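Local structure of adenylosuccinate lyase (Francisella tularensis subsp. tularensis SCHU S4, 4EEI) at residues 93-106 and 211-223. The protein probably cleaves adenylosuccinate to AMP and fumarate, and SAICAR to AICAR and fumarate, two steps of de novo purine biosynthesis. Numbering follows the deposited sequence.
Sequences TSSDIIDSALSLQI and TQVIPRDRIAKLI. With AMP (adenosine monophosphate), chain O; EDO (1,2-ethanediol), chain P; SIN (succinic acid), chain S.
D99 and R216 make the salt bridge at the middle of this contact. The guanidinium presents its two terminal nitrogens end-on, NH1 to OD2 at 2.8 Å and NH2 to OD1 at 3.0 Å. Both oxygens lie close to the guanidinium plane, but the carboxylate is turned 51° against it, and the nitrogens therefore come from above the carboxylate plane. That leaves the anti side of D99 OD2 to the backbone N of I214, 3.0 Å away. The arginine chain bends at chi2 (56°), and its NH1 also meets the carbonyl O of I214, on a lone pair. E309 pairs with R216 NE.

Apolar contacts take over farther along helix 94-131. L102 CD2 rests obliquely against the guanidinium and touches I219 CD1. The I106 and I219 side chains cross at about a right angle, CD1 against CG1, whereas I106 and L222 pass in opposite directions, CG2 against CD2 at 3.6 Å. A 1,2-ethanediol, probably from the crystallisation liquor, donates through O2 to the carbonyl O of D99.

At the other end the two segments meet the ligands. Q212 puts CG anti to its backbone N (chi1 -177°) and runs out extended beside T93; OE1 accepts from AMP N6 at 2.8 Å and from R301, and NE2 makes a weak bond to succinate O2 besides one to A183 O. S94 holds the other carboxylate of succinate, N to O3 at 3.1 Å and OG to O4; H67 and S140 of the second subunit also bind this ligand.

Held by three N-H bonds, D99 ties the residues leading into helix 217-244 to helix 94-131, within the helical bundle of the lyase 1 family. The buried charges probably offset one another, an arrangement consistent with positioning Q212 and S94 for the two ends of the dicarboxylate.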
ATOM      1  N   THR B  93     -10.796  -8.815 -31.302  1.00 25.27           N
ATOM      2  CA  THR B  93     -11.561  -9.023 -30.079  1.00 26.18           C
ATOM      3  C   THR B  93     -11.845  -7.631 -29.495  1.00 28.03           C
ATOM      4  O   THR B  93     -11.139  -6.672 -29.834  1.00 25.16           O
ATOM      5  CB  THR B  93     -10.772  -9.921 -29.087  1.00 24.02           C
ATOM      6  OG1 THR B  93     -11.628 -10.343 -28.021  1.00 27.36           O
ATOM      7  CG2 THR B  93      -9.580  -9.172 -28.517  1.00 20.69           C
ATOM      8  N   SER B  94     -12.879  -7.488 -28.660  1.00 25.01           N
ATOM      9  CA  SER B  94     -13.190  -6.170 -28.087  1.00 23.94           C
ATOM     10  C   SER B  94     -11.963  -5.489 -27.478  1.00 24.26           C
ATOM     11  O   SER B  94     -11.755  -4.294 -27.668  1.00 22.96           O
ATOM     12  CB  SER B  94     -14.311  -6.251 -27.040  1.00 26.36           C
ATOM     13  OG  SER B  94     -15.509  -6.744 -27.603  1.00 27.15           O
ATOM     14  N   SER B  95     -11.135  -6.243 -26.765  1.00 22.59           N
ATOM     15  CA  SER B  95     -10.013  -5.609 -26.080  1.00 22.03           C
ATOM     16  C   SER B  95      -8.841  -5.226 -26.992  1.00 22.53           C
ATOM     17  O   SER B  95      -7.967  -4.472 -26.574  1.00 22.23           O
ATOM     18  CB  SER B  95      -9.549  -6.443 -24.882  1.00 24.36           C
ATOM     19  OG  SER B  95     -10.427  -6.261 -23.789  1.00 24.53           O
ATOM     20  N   ASP B  96      -8.805  -5.737 -28.221  1.00 23.14           N
ATOM     21  CA  ASP B  96      -7.848  -5.211 -29.192  1.00 22.99           C
ATOM     22  C   ASP B  96      -8.172  -3.737 -29.376  1.00 24.16           C
ATOM     23  O   ASP B  96      -7.286  -2.893 -29.490  1.00 23.88           O
ATOM     24  CB  ASP B  96      -7.989  -5.903 -30.556  1.00 24.19           C
ATOM     25  CG  ASP B  96      -7.396  -7.306 -30.589  1.00 27.03           C
ATOM     26  OD1 ASP B  96      -6.433  -7.586 -29.847  1.00 28.44           O
ATOM     27  OD2 ASP B  96      -7.896  -8.128 -31.391  1.00 27.10           O
ATOM     28  N   ILE B  97      -9.463  -3.429 -29.400  1.00 20.55           N
ATOM     29  CA  ILE B  97      -9.896  -2.051 -29.601  1.00 21.27           C
ATOM     30  C   ILE B  97      -9.750  -1.238 -28.317  1.00 23.01           C
ATOM     31  O   ILE B  97      -9.183  -0.141 -28.322  1.00 22.10           O
ATOM     32  CB  ILE B  97     -11.353  -1.980 -30.095  1.00 23.70           C
ATOM     33  CG1 ILE B  97     -11.550  -2.840 -31.347  1.00 26.58           C
ATOM     34  CG2 ILE B  97     -11.763  -0.530 -30.352  1.00 22.99           C
ATOM     35  CD1 ILE B  97     -10.626  -2.484 -32.517  1.00 24.04           C
ATOM     36  N   ILE B  98     -10.259  -1.773 -27.213  1.00 21.58           N
ATOM     37  CA  ILE B  98     -10.246  -1.043 -25.939  1.00 20.92           C
ATOM     38  C   ILE B  98      -8.832  -0.692 -25.501  1.00 21.67           C
ATOM     39  O   ILE B  98      -8.550   0.454 -25.155  1.00 21.81           O
ATOM     40  CB  ILE B  98     -10.885  -1.866 -24.807  1.00 19.86           C
ATOM     41  CG1 ILE B  98     -12.350  -2.152 -25.105  1.00 25.14           C
ATOM     42  CG2 ILE B  98     -10.746  -1.145 -23.472  1.00 24.14           C
ATOM     43  CD1 ILE B  98     -12.958  -3.220 -24.201  1.00 25.37           C
ATOM     44  N   ASP B  99      -7.951  -1.686 -25.497  1.00 23.41           N
ATOM     45  CA  ASP B  99      -6.609  -1.490 -24.968  1.00 23.00           C
ATOM     46  C   ASP B  99      -5.755  -0.628 -25.886  1.00 21.31           C
ATOM     47  O   ASP B  99      -4.941   0.158 -25.414  1.00 20.06           O
ATOM     48  CB  ASP B  99      -5.927  -2.840 -24.686  1.00 24.88           C
ATOM     49  CG  ASP B  99      -6.474  -3.534 -23.439  1.00 30.51           C
ATOM     50  OD1 ASP B  99      -7.332  -2.949 -22.731  1.00 29.10           O
ATOM     51  OD2 ASP B  99      -6.027  -4.669 -23.159  1.00 26.40           O
ATOM     52  N   SER B 100      -5.932  -0.774 -27.194  1.00 19.71           N
ATOM     53  CA  SER B 100      -5.191   0.062 -28.126  1.00 21.55           C
ATOM     54  C   SER B 100      -5.653   1.513 -28.024  1.00 24.36           C
ATOM     55  O   SER B 100      -4.845   2.441 -28.067  1.00 22.07           O
ATOM     56  CB  SER B 100      -5.321  -0.474 -29.554  1.00 20.95           C
ATOM     57  OG  SER B 100      -4.696  -1.743 -29.664  1.00 23.88           O
ATOM     58  N   ALA B 101      -6.955   1.717 -27.854  1.00 20.76           N
ATOM     59  CA  ALA B 101      -7.472   3.069 -27.717  1.00 23.06           C
ATOM     60  C   ALA B 101      -7.048   3.647 -26.372  1.00 22.11           C
ATOM     61  O   ALA B 101      -6.789   4.844 -26.258  1.00 22.55           O
ATOM     62  CB  ALA B 101      -8.988   3.090 -27.876  1.00 22.74           C
ATOM     63  N   LEU B 102      -6.973   2.798 -25.353  1.00 20.65           N
ATOM     64  CA  LEU B 102      -6.541   3.253 -24.029  1.00 20.46           C
ATOM     65  C   LEU B 102      -5.108   3.765 -24.099  1.00 20.49           C
ATOM     66  O   LEU B 102      -4.762   4.741 -23.444  1.00 19.13           O
ATOM     67  CB  LEU B 102      -6.644   2.109 -23.020  1.00 19.58           C
ATOM     68  CG  LEU B 102      -6.158   2.372 -21.602  1.00 20.61           C
ATOM     69  CD1 LEU B 102      -6.914   3.543 -21.002  1.00 18.31           C
ATOM     70  CD2 LEU B 102      -6.370   1.127 -20.757  1.00 22.01           C
ATOM     71  N   SER B 103      -4.276   3.113 -24.908  1.00 19.30           N
ATOM     72  CA  SER B 103      -2.899   3.577 -25.083  1.00 21.30           C
ATOM     73  C   SER B 103      -2.860   4.969 -25.673  1.00 21.19           C
ATOM     74  O   SER B 103      -1.976   5.758 -25.339  1.00 22.08           O
ATOM     75  CB  SER B 103      -2.099   2.628 -25.969  1.00 20.36           C
ATOM     76  OG  SER B 103      -1.883   1.403 -25.301  1.00 21.97           O
ATOM     77  N   LEU B 104      -3.802   5.265 -26.568  1.00 20.63           N
ATOM     78  CA  LEU B 104      -3.864   6.591 -27.173  1.00 20.51           C
ATOM     79  C   LEU B 104      -4.260   7.646 -26.132  1.00 26.76           C
ATOM     80  O   LEU B 104      -3.714   8.752 -26.123  1.00 23.36           O
ATOM     81  CB  LEU B 104      -4.829   6.614 -28.363  1.00 21.80           C
ATOM     82  CG  LEU B 104      -4.639   5.588 -29.485  1.00 24.41           C
ATOM     83  CD1 LEU B 104      -5.625   5.835 -30.611  1.00 24.73           C
ATOM     84  CD2 LEU B 104      -3.215   5.612 -30.021  1.00 25.43           C
ATOM     85  N   GLN B 105      -5.202   7.308 -25.255  1.00 20.47           N
ATOM     86  CA  GLN B 105      -5.570   8.217 -24.167  1.00 21.54           C
ATOM     87  C   GLN B 105      -4.404   8.437 -23.211  1.00 19.77           C
ATOM     88  O   GLN B 105      -4.153   9.564 -22.781  1.00 22.32           O
ATOM     89  CB  GLN B 105      -6.771   7.673 -23.388  1.00 21.65           C
ATOM     90  CG  GLN B 105      -8.082   7.733 -24.147  1.00 22.80           C
ATOM     91  CD  GLN B 105      -9.190   7.027 -23.405  1.00 26.18           C
ATOM     92  OE1 GLN B 105      -9.182   5.801 -23.282  1.00 25.59           O
ATOM     93  NE2 GLN B 105     -10.134   7.800 -22.870  1.00 22.51           N
ATOM     94  N   ILE B 106      -3.700   7.364 -22.868  1.00 19.10           N
ATOM     95  CA  ILE B 106      -2.556   7.487 -21.969  1.00 20.63           C
ATOM     96  C   ILE B 106      -1.454   8.333 -22.623  1.00 19.77           C
ATOM     97  O   ILE B 106      -0.826   9.170 -21.981  1.00 19.89           O
ATOM     98  CB  ILE B 106      -2.007   6.107 -21.553  1.00 20.46           C
ATOM     99  CG1 ILE B 106      -3.038   5.355 -20.702  1.00 17.31           C
ATOM    100  CG2 ILE B 106      -0.718   6.268 -20.770  1.00 19.66           C
ATOM    101  CD1 ILE B 106      -2.651   3.879 -20.412  1.00 18.18           C
ATOM    102  N   THR B 211      -2.355 -11.082 -25.141  0.77 20.96           N
ATOM    103  CA  THR B 211      -3.354 -12.118 -24.940  0.77 23.82           C
ATOM    104  C   THR B 211      -4.654 -11.707 -25.620  0.77 24.15           C
ATOM    105  O   THR B 211      -4.632 -11.136 -26.708  0.77 23.66           O
ATOM    106  CB  THR B 211      -3.602 -12.398 -23.445  0.77 25.73           C
ATOM    107  OG1 THR B 211      -3.850 -11.168 -22.755  0.77 23.55           O
ATOM    108  CG2 THR B 211      -2.395 -13.087 -22.828  0.77 28.08           C
ATOM    109  N   GLN B 212      -5.743 -11.768 -24.867  1.00 23.11           N
ATOM    110  CA  GLN B 212      -6.909 -10.987 -25.226  1.00 24.57           C
ATOM    111  C   GLN B 212      -6.534  -9.528 -25.001  1.00 24.69           C
ATOM    112  O   GLN B 212      -6.966  -8.642 -25.734  1.00 28.70           O
ATOM    113  CB  GLN B 212      -8.120 -11.370 -24.378  1.00 22.54           C
ATOM    114  CG  GLN B 212      -9.387 -10.621 -24.759  1.00 23.82           C
ATOM    115  CD  GLN B 212     -10.648 -11.362 -24.363  1.00 25.44           C
ATOM    116  OE1 GLN B 212     -11.289 -11.029 -23.370  1.00 29.62           O
ATOM    117  NE2 GLN B 212     -11.010 -12.373 -25.144  1.00 23.73           N
ATOM    118  N   VAL B 213      -5.741  -9.292 -23.959  1.00 22.20           N
ATOM    119  CA  VAL B 213      -5.421  -7.943 -23.511  1.00 20.62           C
ATOM    120  C   VAL B 213      -3.943  -7.627 -23.709  1.00 20.60           C
ATOM    121  O   VAL B 213      -3.129  -8.523 -23.925  1.00 22.04           O
ATOM    122  CB  VAL B 213      -5.778  -7.742 -22.027  1.00 22.66           C
ATOM    123  CG1 VAL B 213      -7.278  -7.872 -21.820  1.00 24.82           C
ATOM    124  CG2 VAL B 213      -5.025  -8.740 -21.163  1.00 21.76           C
ATOM    125  N   ILE B 214      -3.606  -6.345 -23.632  1.00 21.48           N
ATOM    126  CA  ILE B 214      -2.219  -5.917 -23.487  1.00 19.79           C
ATOM    127  C   ILE B 214      -1.869  -6.111 -22.017  1.00 19.95           C
ATOM    128  O   ILE B 214      -2.692  -5.802 -21.150  1.00 22.25           O
ATOM    129  CB  ILE B 214      -2.095  -4.441 -23.882  1.00 23.68           C
ATOM    130  CG1 ILE B 214      -2.122  -4.309 -25.411  1.00 27.39           C
ATOM    131  CG2 ILE B 214      -0.839  -3.804 -23.302  1.00 19.90           C
ATOM    132  CD1 ILE B 214      -2.056  -2.873 -25.907  1.00 30.60           C
ATOM    133  N   PRO B 215      -0.669  -6.645 -21.719  1.00 19.03           N
ATOM    134  CA  PRO B 215      -0.354  -6.938 -20.308  1.00 21.84           C
ATOM    135  C   PRO B 215      -0.292  -5.673 -19.451  1.00 18.90           C
ATOM    136  O   PRO B 215       0.170  -4.619 -19.907  1.00 20.49           O
ATOM    137  CB  PRO B 215       1.019  -7.634 -20.377  1.00 22.51           C
ATOM    138  CG  PRO B 215       1.598  -7.220 -21.721  1.00 21.69           C
ATOM    139  CD  PRO B 215       0.409  -7.071 -22.635  1.00 18.08           C
ATOM    140  N   ARG B 216      -0.765  -5.777 -18.214  1.00 18.87           N
ATOM    141  CA  ARG B 216      -0.976  -4.585 -17.397  1.00 20.80           C
ATOM    142  C   ARG B 216       0.272  -4.039 -16.726  1.00 21.12           C
ATOM    143  O   ARG B 216       0.199  -3.009 -16.045  1.00 18.46           O
ATOM    144  CB  ARG B 216      -2.086  -4.832 -16.365  1.00 19.72           C
ATOM    145  CG  ARG B 216      -3.370  -4.043 -16.651  1.00 21.80           C
ATOM    146  CD  ARG B 216      -3.901  -4.327 -18.057  1.00 21.45           C
ATOM    147  NE  ARG B 216      -4.974  -3.402 -18.445  1.00 22.06           N
ATOM    148  CZ  ARG B 216      -5.506  -3.349 -19.663  1.00 23.51           C
ATOM    149  NH1 ARG B 216      -5.064  -4.160 -20.616  1.00 23.57           N
ATOM    150  NH2 ARG B 216      -6.478  -2.492 -19.929  1.00 27.63           N
ATOM    151  N   ASP B 217       1.417  -4.693 -16.924  1.00 20.16           N
ATOM    152  CA  ASP B 217       2.659  -4.212 -16.306  1.00 22.22           C
ATOM    153  C   ASP B 217       3.198  -2.943 -16.966  1.00 21.52           C
ATOM    154  O   ASP B 217       4.036  -2.235 -16.386  1.00 18.65           O
ATOM    155  CB  ASP B 217       3.741  -5.304 -16.273  1.00 22.04           C
ATOM    156  CG  ASP B 217       4.249  -5.676 -17.665  1.00 27.03           C
ATOM    157  OD1 ASP B 217       5.353  -5.221 -18.056  1.00 23.07           O
ATOM    158  OD2 ASP B 217       3.543  -6.436 -18.357  1.00 26.41           O
ATOM    159  N   ARG B 218       2.731  -2.650 -18.177  1.00 20.69           N
ATOM    160  CA  ARG B 218       3.132  -1.406 -18.833  1.00 24.62           C
ATOM    161  C   ARG B 218       2.472  -0.254 -18.108  1.00 21.08           C
ATOM    162  O   ARG B 218       3.130   0.718 -17.731  1.00 21.50           O
ATOM    163  CB  ARG B 218       2.742  -1.415 -20.316  1.00 25.71           C
ATOM    164  CG  ARG B 218       3.349  -2.586 -21.093  1.00 24.71           C
ATOM    165  CD  ARG B 218       3.227  -2.396 -22.603  1.00 22.66           C
ATOM    166  NE  ARG B 218       3.969  -3.432 -23.340  1.00 21.98           N
ATOM    167  CZ  ARG B 218       5.242  -3.319 -23.706  1.00 23.00           C
ATOM    168  NH1 ARG B 218       5.926  -2.219 -23.407  1.00 23.02           N
ATOM    169  NH2 ARG B 218       5.829  -4.296 -24.383  1.00 23.52           N
ATOM    170  N   ILE B 219       1.166  -0.367 -17.892  1.00 18.67           N
ATOM    171  CA  ILE B 219       0.461   0.636 -17.103  1.00 16.69           C
ATOM    172  C   ILE B 219       1.054   0.726 -15.702  1.00 19.32           C
ATOM    173  O   ILE B 219       1.253   1.821 -15.181  1.00 20.21           O
ATOM    174  CB  ILE B 219      -1.048   0.342 -17.014  1.00 22.12           C
ATOM    175  CG1 ILE B 219      -1.720   0.694 -18.345  1.00 24.88           C
ATOM    176  CG2 ILE B 219      -1.696   1.170 -15.890  1.00 19.85           C
ATOM    177  CD1 ILE B 219      -3.157   0.192 -18.473  1.00 22.73           C
ATOM    178  N   ALA B 220       1.345  -0.419 -15.096  1.00 15.96           N
ATOM    179  CA  ALA B 220       1.868  -0.419 -13.734  1.00 15.13           C
ATOM    180  C   ALA B 220       3.226   0.270 -13.670  1.00 17.77           C
ATOM    181  O   ALA B 220       3.555   0.917 -12.674  1.00 18.34           O
ATOM    182  CB  ALA B 220       1.959  -1.838 -13.185  1.00 16.09           C
ATOM    183  N   LYS B 221       4.027   0.124 -14.719  1.00 16.77           N
ATOM    184  CA  LYS B 221       5.335   0.756 -14.729  1.00 17.08           C
ATOM    185  C   LYS B 221       5.184   2.275 -14.712  1.00 18.48           C
ATOM    186  O   LYS B 221       5.861   2.964 -13.943  1.00 18.84           O
ATOM    187  CB  LYS B 221       6.150   0.320 -15.950  1.00 17.92           C
ATOM    188  CG  LYS B 221       7.447   1.129 -16.113  1.00 19.97           C
ATOM    189  CD  LYS B 221       8.384   0.511 -17.151  1.00 21.51           C
ATOM    190  CE  LYS B 221       9.656   1.344 -17.306  1.00 22.84           C
ATOM    191  NZ  LYS B 221      10.580   0.712 -18.296  1.00 20.84           N
ATOM    192  N   LEU B 222       4.284   2.795 -15.548  1.00 17.23           N
ATOM    193  CA  LEU B 222       4.039   4.232 -15.617  1.00 17.79           C
ATOM    194  C   LEU B 222       3.500   4.762 -14.295  1.00 20.41           C
ATOM    195  O   LEU B 222       3.957   5.797 -13.799  1.00 18.97           O
ATOM    196  CB  LEU B 222       3.056   4.561 -16.750  1.00 16.22           C
ATOM    197  CG  LEU B 222       2.615   6.029 -16.849  1.00 23.55           C
ATOM    198  CD1 LEU B 222       3.808   6.956 -17.040  1.00 20.50           C
ATOM    199  CD2 LEU B 222       1.618   6.230 -17.986  1.00 20.47           C
ATOM    200  N   ILE B 223       2.523   4.058 -13.732  1.00 16.40           N
ATOM    201  CA  ILE B 223       1.951   4.449 -12.445  1.00 17.78           C
ATOM    202  C   ILE B 223       3.007   4.421 -11.334  1.00 17.64           C
ATOM    203  O   ILE B 223       2.975   5.254 -10.422  1.00 21.25           O
ATOM    204  CB  ILE B 223       0.729   3.566 -12.105  1.00 19.41           C
ATOM    205  CG1 ILE B 223      -0.327   3.709 -13.204  1.00 16.14           C
ATOM    206  CG2 ILE B 223       0.141   3.922 -10.741  1.00 18.56           C
ATOM    207  CD1 ILE B 223      -0.881   5.112 -13.354  1.00 17.76           C
TER
HETATM  208  P   AMP O 503     -16.976  -3.017 -16.223  1.00 31.67           P
HETATM  209  O1P AMP O 503     -18.001  -2.111 -15.592  1.00 27.20           O
HETATM  210  O2P AMP O 503     -16.614  -4.220 -15.393  1.00 29.12           O
HETATM  211  O3P AMP O 503     -15.794  -2.296 -16.821  1.00 28.87           O
HETATM  212  O5' AMP O 503     -17.735  -3.636 -17.500  1.00 34.43           O
HETATM  213  C5' AMP O 503     -17.015  -4.372 -18.488  1.00 33.73           C
HETATM  214  C4' AMP O 503     -17.824  -4.417 -19.778  1.00 34.06           C
HETATM  215  O4' AMP O 503     -17.116  -5.154 -20.779  1.00 34.34           O
HETATM  216  C3' AMP O 503     -19.158  -5.117 -19.569  1.00 36.31           C
HETATM  217  O3' AMP O 503     -20.191  -4.330 -20.163  1.00 39.18           O
HETATM  218  C2' AMP O 503     -19.036  -6.431 -20.307  1.00 38.30           C
HETATM  219  O2' AMP O 503     -20.271  -6.787 -20.930  1.00 41.61           O
HETATM  220  C1' AMP O 503     -17.963  -6.156 -21.345  1.00 34.74           C
HETATM  221  N9  AMP O 503     -17.199  -7.386 -21.658  1.00 34.91           N
HETATM  222  C8  AMP O 503     -17.555  -8.641 -21.333  1.00 34.45           C
HETATM  223  N7  AMP O 503     -16.638  -9.537 -21.773  1.00 33.74           N
HETATM  224  C5  AMP O 503     -15.669  -8.847 -22.400  1.00 33.31           C
HETATM  225  C6  AMP O 503     -14.404  -9.176 -23.095  1.00 33.59           C
HETATM  226  N6  AMP O 503     -13.986 -10.457 -23.211  1.00 32.00           N
HETATM  227  N1  AMP O 503     -13.688  -8.152 -23.608  1.00 31.39           N
HETATM  228  C2  AMP O 503     -14.096  -6.874 -23.499  1.00 32.85           C
HETATM  229  N3  AMP O 503     -15.230  -6.504 -22.881  1.00 31.50           N
HETATM  230  C4  AMP O 503     -16.046  -7.429 -22.322  1.00 32.72           C
HETATM  231  C1  EDO P 504      -1.753   0.645 -21.989  1.00 39.11           C
HETATM  232  O1  EDO P 504      -0.856  -0.410 -21.592  1.00 31.52           O
HETATM  233  C2  EDO P 504      -3.040   0.062 -22.572  1.00 42.20           C
HETATM  234  O2  EDO P 504      -2.716  -0.740 -23.712  1.00 43.12           O
HETATM  235  C1  SIN S 507     -15.266 -12.897 -24.444  0.89 56.96           C
HETATM  236  O1  SIN S 507     -16.081 -13.457 -23.680  0.89 58.12           O
HETATM  237  O2  SIN S 507     -14.179 -13.417 -24.780  0.89 55.74           O
HETATM  238  C2  SIN S 507     -15.615 -11.529 -24.981  0.89 53.48           C
HETATM  239  C3  SIN S 507     -15.125 -11.394 -26.416  0.89 51.69           C
HETATM  240  C4  SIN S 507     -15.425 -10.001 -26.917  0.89 50.03           C
HETATM  241  O3  SIN S 507     -14.948  -9.645 -28.014  0.89 48.68           O
HETATM  242  O4  SIN S 507     -16.140  -9.257 -26.213  0.89 50.92           O